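Local coordinates for Thiol:disulfide interchange protein (Klebsiella pneumoniae, PDB 6DXN) that probably acts as a periplasmic thiol-disulfide oxidoreductase of the DsbA type, introducing disulfide bonds into exported proteins, at residues Ala38-Ile43 and Lys89-Leu94; Val64-Pro69 and Asn142-Met147. All blocks are in the same frame, centred on the assembly; numbering follows the deposited sequence.

Contact 1: Ala38-Ile43 and Lys89-Leu94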
loop_
_atom_site.group_PDB
_atom_site.type_symbol
_atom_site.label_atom_id
_atom_site.label_comp_id
_atom_site.label_asym_id
_atom_site.label_seq_id
_atom_site.Cartn_x
_atom_site.Cartn_y
_atom_site.Cartn_z
ATOM N N ALA A 38 4.465 4.362 9.353
ATOM C CA ALA A 38 4.746 3.461 10.493
ATOM C C ALA A 38 4.536 1.991 10.081
ATOM O O ALA A 38 5.315 1.104 10.462
ATOM C CB ALA A 38 3.885 3.845 11.679
ATOM N N PHE A 39 3.507 1.746 9.269
ATOM C CA PHE A 39 3.197 0.386 8.793
ATOM C C PHE A 39 4.323 -0.169 7.905
ATOM O O PHE A 39 4.577 -1.381 7.895
ATOM C CB PHE A 39 1.839 0.393 8.092
ATOM C CG PHE A 39 0.685 0.153 9.024
ATOM C CD1 PHE A 39 0.576 0.845 10.222
ATOM C CD2 PHE A 39 -0.308 -0.756 8.696
ATOM C CE1 PHE A 39 -0.476 0.597 11.090
ATOM C CE2 PHE A 39 -1.371 -0.982 9.557
ATOM C CZ PHE A 39 -1.453 -0.301 10.749
ATOM N N ALA A 40 5.017 0.719 7.192
ATOM C CA ALA A 40 6.068 0.286 6.288
ATOM C C ALA A 40 7.463 0.356 6.925
ATOM O O ALA A 40 8.362 -0.324 6.436
ATOM C CB ALA A 40 6.034 1.127 5.035
ATOM N N GLU A 41 7.639 1.139 8.005
ATOM C CA GLU A 41 9.005 1.369 8.531
ATOM C C GLU A 41 9.123 1.243 10.062
ATOM O O GLU A 41 10.197 0.864 10.543
ATOM C CB GLU A 41 9.463 2.758 8.051
ATOM C CG GLU A 41 10.876 3.152 8.465
ATOM C CD GLU A 41 11.043 3.690 9.881
ATOM O OE1 GLU A 41 10.059 4.214 10.440
ATOM O OE2 GLU A 41 12.157 3.572 10.428
ATOM N N ARG A 42 8.070 1.570 10.823
ATOM C CA ARG A 42 8.160 1.547 12.313
ATOM C C ARG A 42 7.538 0.270 12.892
ATOM O O ARG A 42 8.222 -0.483 13.574
ATOM C CB ARG A 42 7.477 2.764 12.950
ATOM C CG ARG A 42 7.550 2.788 14.472
ATOM C CD ARG A 42 6.836 3.968 15.115
ATOM N NE ARG A 42 7.347 5.244 14.625
ATOM C CZ ARG A 42 8.463 5.821 15.053
ATOM N NH1 ARG A 42 9.193 5.229 15.982
ATOM N NH2 ARG A 42 8.849 6.981 14.541
ATOM N N ILE A 43 6.230 0.098 12.680
ATOM C CA ILE A 43 5.485 -1.073 13.160
ATOM C C ILE A 43 5.918 -2.287 12.333
ATOM O O ILE A 43 6.006 -3.402 12.846
ATOM C CB ILE A 43 3.961 -0.859 13.066
ATOM C CG1 ILE A 43 3.517 0.422 13.776
ATOM C CG2 ILE A 43 3.216 -2.087 13.590
ATOM C CD1 ILE A 43 2.044 0.722 13.641
ATOM N N LYS A 89 13.191 0.092 -2.520
ATOM C CA LYS A 89 14.127 1.101 -1.993
ATOM C C LYS A 89 13.491 2.497 -1.911
ATOM O O LYS A 89 13.677 3.210 -0.919
ATOM C CB LYS A 89 15.362 1.219 -2.893
ATOM C CG LYS A 89 16.257 -0.008 -2.975
ATOM C CD LYS A 89 17.497 0.221 -3.819
ATOM C CE LYS A 89 18.426 -0.973 -3.861
ATOM N NZ LYS A 89 19.653 -0.685 -4.641
ATOM N N VAL A 90 12.752 2.880 -2.957
ATOM C CA VAL A 90 12.199 4.236 -3.071
ATOM C C VAL A 90 11.085 4.476 -2.041
ATOM O O VAL A 90 10.818 5.634 -1.696
ATOM C CB VAL A 90 11.685 4.521 -4.495
ATOM C CG1 VAL A 90 10.395 3.775 -4.780
ATOM C CG2 VAL A 90 11.491 6.011 -4.750
ATOM N N GLU A 91 10.453 3.403 -1.547
ATOM C CA GLU A 91 9.336 3.578 -0.630
ATOM C C GLU A 91 9.747 4.445 0.579
ATOM O O GLU A 91 9.122 5.469 0.852
ATOM C CB GLU A 91 8.751 2.229 -0.182
ATOM C CG GLU A 91 7.428 2.398 0.545
ATOM C CD GLU A 91 6.765 1.157 1.129
ATOM O OE1 GLU A 91 7.251 0.040 0.879
ATOM O OE2 GLU A 91 5.775 1.327 1.863
ATOM N N LYS A 92 10.794 4.035 1.304
ATOM C CA LYS A 92 11.206 4.758 2.537
ATOM C C LYS A 92 11.666 6.189 2.231
ATOM O O LYS A 92 11.493 7.080 3.070
ATOM C CB LYS A 92 12.311 3.993 3.276
ATOM C CG LYS A 92 11.890 2.651 3.860
ATOM C CD LYS A 92 13.011 1.905 4.572
ATOM C CE LYS A 92 12.640 0.492 4.988
ATOM N NZ LYS A 92 11.462 0.458 5.890
ATOM N N LEU A 93 12.234 6.398 1.041
ATOM C CA LEU A 93 12.767 7.699 0.618
ATOM C C LEU A 93 11.635 8.694 0.318
ATOM O O LEU A 93 11.830 9.914 0.494
ATOM C CB LEU A 93 13.670 7.491 -0.599
ATOM C CG LEU A 93 14.831 6.519 -0.388
ATOM C CD1 LEU A 93 15.552 6.248 -1.698
ATOM C CD2 LEU A 93 15.803 7.038 0.662
ATOM N N LEU A 94 10.473 8.189 -0.119
ATOM C CA LEU A 94 9.321 9.064 -0.408
ATOM C C LEU A 94 8.641 9.460 0.907
ATOM O O LEU A 94 8.217 10.602 1.052
ATOM C CB LEU A 94 8.352 8.378 -1.377
ATOM C CG LEU A 94 8.834 8.268 -2.823
ATOM C CD1 LEU A 94 7.966 7.314 -3.623
ATOM C CD2 LEU A 94 8.874 9.636 -3.490
#
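In this DsbA-type thioredoxin fold, the last turn of helix 34-41 meets the helical insert at Ala40, Glu91 and Lys92. Ala40 points toward helix 87-99, and its CB lies 3.2 Å from Glu91 OE2. Glu91 gets there with a straight chain: CG is anti to the backbone N (chi1 -169°) and the rest is extended. The same oxygen forms a salt bridge with Lys61 of strand 60-63. The buried carboxylate thus has a countercharge in Lys61. Helix 34-41 belongs to the thioredoxin core and helix 87-99 to the helices inserted into it, so the contact bridges the two parts. Cys33 and Cys36, the predicted redox-active CxxC pair, lie near the Ala40 side chain without touching it.

The second point of contact is Lys92. Its chain is bent at the last torsion (chi4 -58°), which turns NZ toward the Ala40 carbonyl. Lys92 NZ gives a weak hydrogen bond of 3.2 Å to Ala40 O. Lys92 NZ also lies 3.7 Å from Glu41 CB, and the two side chains cross at about a right angle. The Glu41 carboxylate makes no salt bridge here, since Glu41 OE2 stays 5.5 Å from Lys92 NZ.

Contact 2: Val64-Pro69 and Asn142-Met147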
loop_
_atom_site.group_PDB
_atom_site.type_symbol
_atom_site.label_atom_id
_atom_site.label_comp_id
_atom_site.label_asym_id
_atom_site.label_seq_id
_atom_site.Cartn_x
_atom_site.Cartn_y
_atom_site.Cartn_z
ATOM N N VAL A 64 -2.995 6.283 -2.981
ATOM C CA VAL A 64 -4.236 7.099 -3.076
ATOM C C VAL A 64 -3.907 8.470 -3.695
ATOM O O VAL A 64 -3.341 9.345 -3.029
ATOM C CB VAL A 64 -4.894 7.246 -1.690
ATOM C CG1 VAL A 64 -6.087 8.196 -1.706
ATOM C CG2 VAL A 64 -5.297 5.897 -1.109
ATOM N N SER A 65 -4.323 8.660 -4.954
ATOM C CA SER A 65 -4.043 9.884 -5.739
ATOM C C SER A 65 -4.818 11.110 -5.232
ATOM O O SER A 65 -4.321 12.233 -5.342
ATOM C CB SER A 65 -4.355 9.674 -7.203
ATOM O OG SER A 65 -3.441 8.781 -7.813
ATOM N N GLN A 66 -6.020 10.886 -4.693
ATOM C CA GLN A 66 -6.898 11.981 -4.268
ATOM C C GLN A 66 -6.455 12.595 -2.927
ATOM O O GLN A 66 -7.153 13.452 -2.391
ATOM C CB GLN A 66 -8.345 11.483 -4.214
ATOM C CG GLN A 66 -8.615 10.465 -3.116
ATOM C CD GLN A 66 -10.018 9.911 -3.167
ATOM O OE1 GLN A 66 -10.715 10.014 -4.177
ATOM N NE2 GLN A 66 -10.437 9.290 -2.074
HETATM N N MSE A 67 -5.305 12.167 -2.391
HETATM C CA MSE A 67 -4.815 12.735 -1.129
HETATM C C MSE A 67 -3.612 13.630 -1.359
HETATM O O MSE A 67 -2.624 13.205 -1.939
HETATM C CB MSE A 67 -4.461 11.631 -0.119
HETATM C CG MSE A 67 -5.708 10.976 0.499
HETATM SE SE MSE A 67 -5.197 9.481 1.698
HETATM C CE MSE A 67 -4.169 10.492 3.037
ATOM N N GLY A 68 -3.726 14.891 -0.920
ATOM C CA GLY A 68 -2.640 15.897 -0.992
ATOM C C GLY A 68 -2.322 16.391 -2.404
ATOM O O GLY A 68 -2.723 15.791 -3.401
ATOM N N PRO A 69 -1.580 17.517 -2.522
ATOM C CA PRO A 69 -1.191 18.066 -3.825
ATOM C C PRO A 69 -0.387 17.108 -4.727
ATOM O O PRO A 69 -0.644 17.043 -5.921
ATOM C CB PRO A 69 -0.302 19.282 -3.502
ATOM C CG PRO A 69 -0.475 19.564 -2.018
ATOM C CD PRO A 69 -1.146 18.357 -1.396
ATOM N N ASN A 142 -8.782 3.582 -9.977
ATOM C CA ASN A 142 -10.077 2.940 -10.200
ATOM C C ASN A 142 -10.535 2.152 -8.960
ATOM O O ASN A 142 -11.714 2.186 -8.602
ATOM C CB ASN A 142 -10.029 1.998 -11.406
ATOM C CG ASN A 142 -11.388 1.429 -11.751
ATOM O OD1 ASN A 142 -12.382 2.155 -11.776
ATOM N ND2 ASN A 142 -11.436 0.139 -12.031
ATOM N N LEU A 143 -9.605 1.444 -8.313
ATOM C CA LEU A 143 -9.964 0.615 -7.145
ATOM C C LEU A 143 -10.236 1.475 -5.903
ATOM O O LEU A 143 -11.061 1.087 -5.069
ATOM C CB LEU A 143 -8.891 -0.451 -6.901
ATOM C CG LEU A 143 -9.150 -1.792 -7.597
ATOM C CD1 LEU A 143 -9.550 -1.622 -9.050
ATOM C CD2 LEU A 143 -7.951 -2.708 -7.486
ATOM N N VAL A 144 -9.574 2.632 -5.782
ATOM C CA VAL A 144 -9.858 3.509 -4.641
ATOM C C VAL A 144 -11.343 3.899 -4.701
ATOM O O VAL A 144 -12.017 3.985 -3.668
ATOM C CB VAL A 144 -8.916 4.731 -4.597
ATOM C CG1 VAL A 144 -9.446 5.843 -3.706
ATOM C CG2 VAL A 144 -7.513 4.331 -4.177
ATOM N N GLU A 145 -11.848 4.104 -5.924
ATOM C CA GLU A 145 -13.254 4.441 -6.141
ATOM C C GLU A 145 -14.130 3.189 -5.936
ATOM O O GLU A 145 -14.982 3.165 -5.045
ATOM C CB GLU A 145 -13.418 5.096 -7.518
ATOM C CG GLU A 145 -14.851 5.438 -7.890
ATOM C CD GLU A 145 -15.632 4.337 -8.588
ATOM O OE1 GLU A 145 -15.102 3.760 -9.566
ATOM O OE2 GLU A 145 -16.763 4.055 -8.155
ATOM N N LYS A 146 -13.890 2.138 -6.725
ATOM C CA LYS A 146 -14.734 0.916 -6.662
ATOM C C LYS A 146 -14.789 0.335 -5.240
ATOM O O LYS A 146 -15.875 0.019 -4.747
ATOM C CB LYS A 146 -14.251 -0.123 -7.678
ATOM C CG LYS A 146 -14.419 0.272 -9.142
ATOM C CD LYS A 146 -15.852 0.577 -9.536
ATOM C CE LYS A 146 -16.027 0.806 -11.024
ATOM N NZ LYS A 146 -15.184 1.925 -11.511
HETATM N N MSE A 147 -13.629 0.211 -4.578
HETATM C CA MSE A 147 -13.579 -0.354 -3.219
HETATM C C MSE A 147 -14.092 0.594 -2.139
HETATM O O MSE A 147 -14.283 0.176 -0.996
HETATM C CB MSE A 147 -12.169 -0.852 -2.930
HETATM C CG MSE A 147 -11.767 -1.881 -3.988
HETATM SE SE MSE A 147 -10.674 -3.319 -3.207
HETATM C CE MSE A 147 -9.364 -3.454 -4.654
#
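Val64 and Val144 make the apolar part of this contact. Val64 CG2 lies 4.1 Å from Val144 CG2, methyl to methyl. The two side chains cross at about a right angle. Both residues are buried. In Val144 the two methyls serve different partners: CG2 faces Val64, while CG1 faces Gln66.

The Gln66 contact is a van der Waals one, between an amide and a methyl. Gln66 NE2 lies 3.9 Å from Val144 CG1. The glutamine CG sits between its own backbone N and carbonyl carbon (chi1 68°), and the chain beyond is extended. This brings the amide end to the valine CG1 methyl, the two side chains crossing at a slant. Gln66 is itself exposed, unlike the two valines.

No hydrogen bond joins the two segments directly. Polar links run within the helix and around it. Lys146 NZ donates to Asn142 OD1 at 2.8 Å. Lys146 NZ also forms a salt bridge with Glu145 OE1 at 2.7 Å, meeting that oxygen nearly along its C-O bond. Ser65 OG is hydrogen-bonded to Asp141 OD1 and to Thr75 OG1, and so ties the loop to two helices.

Val64 to Met67 form a type I beta turn just after strand 60-63. The turn leads toward helix 71-83, the start of the helical insert. Val144 lies near the end of the long helix 131-146, which returns to the thioredoxin core, and it also touches Phe28 of strand 25-29.

How the contacts relate
The two contacts lie in one DsbA-like thioredoxin domain, with centres 20 Å apart and nearest atoms about 11 Å apart. They do not touch. Their segments alternate along the chain: 38-43, 64-69, 89-94, 142-147. Strand 60-63 is near both contacts. Its Lys61 reaches contact 1, and its end leads into the 64-69 loop of contact 2. Contact 2 lies where the chain leaves the core for the helices and where helix 131-146 brings it back. Contact 1 lies elsewhere on the boundary, at the helix that carries Cys36, 34-41. Together they connect the helical insert to the thioredoxin core at two separate places.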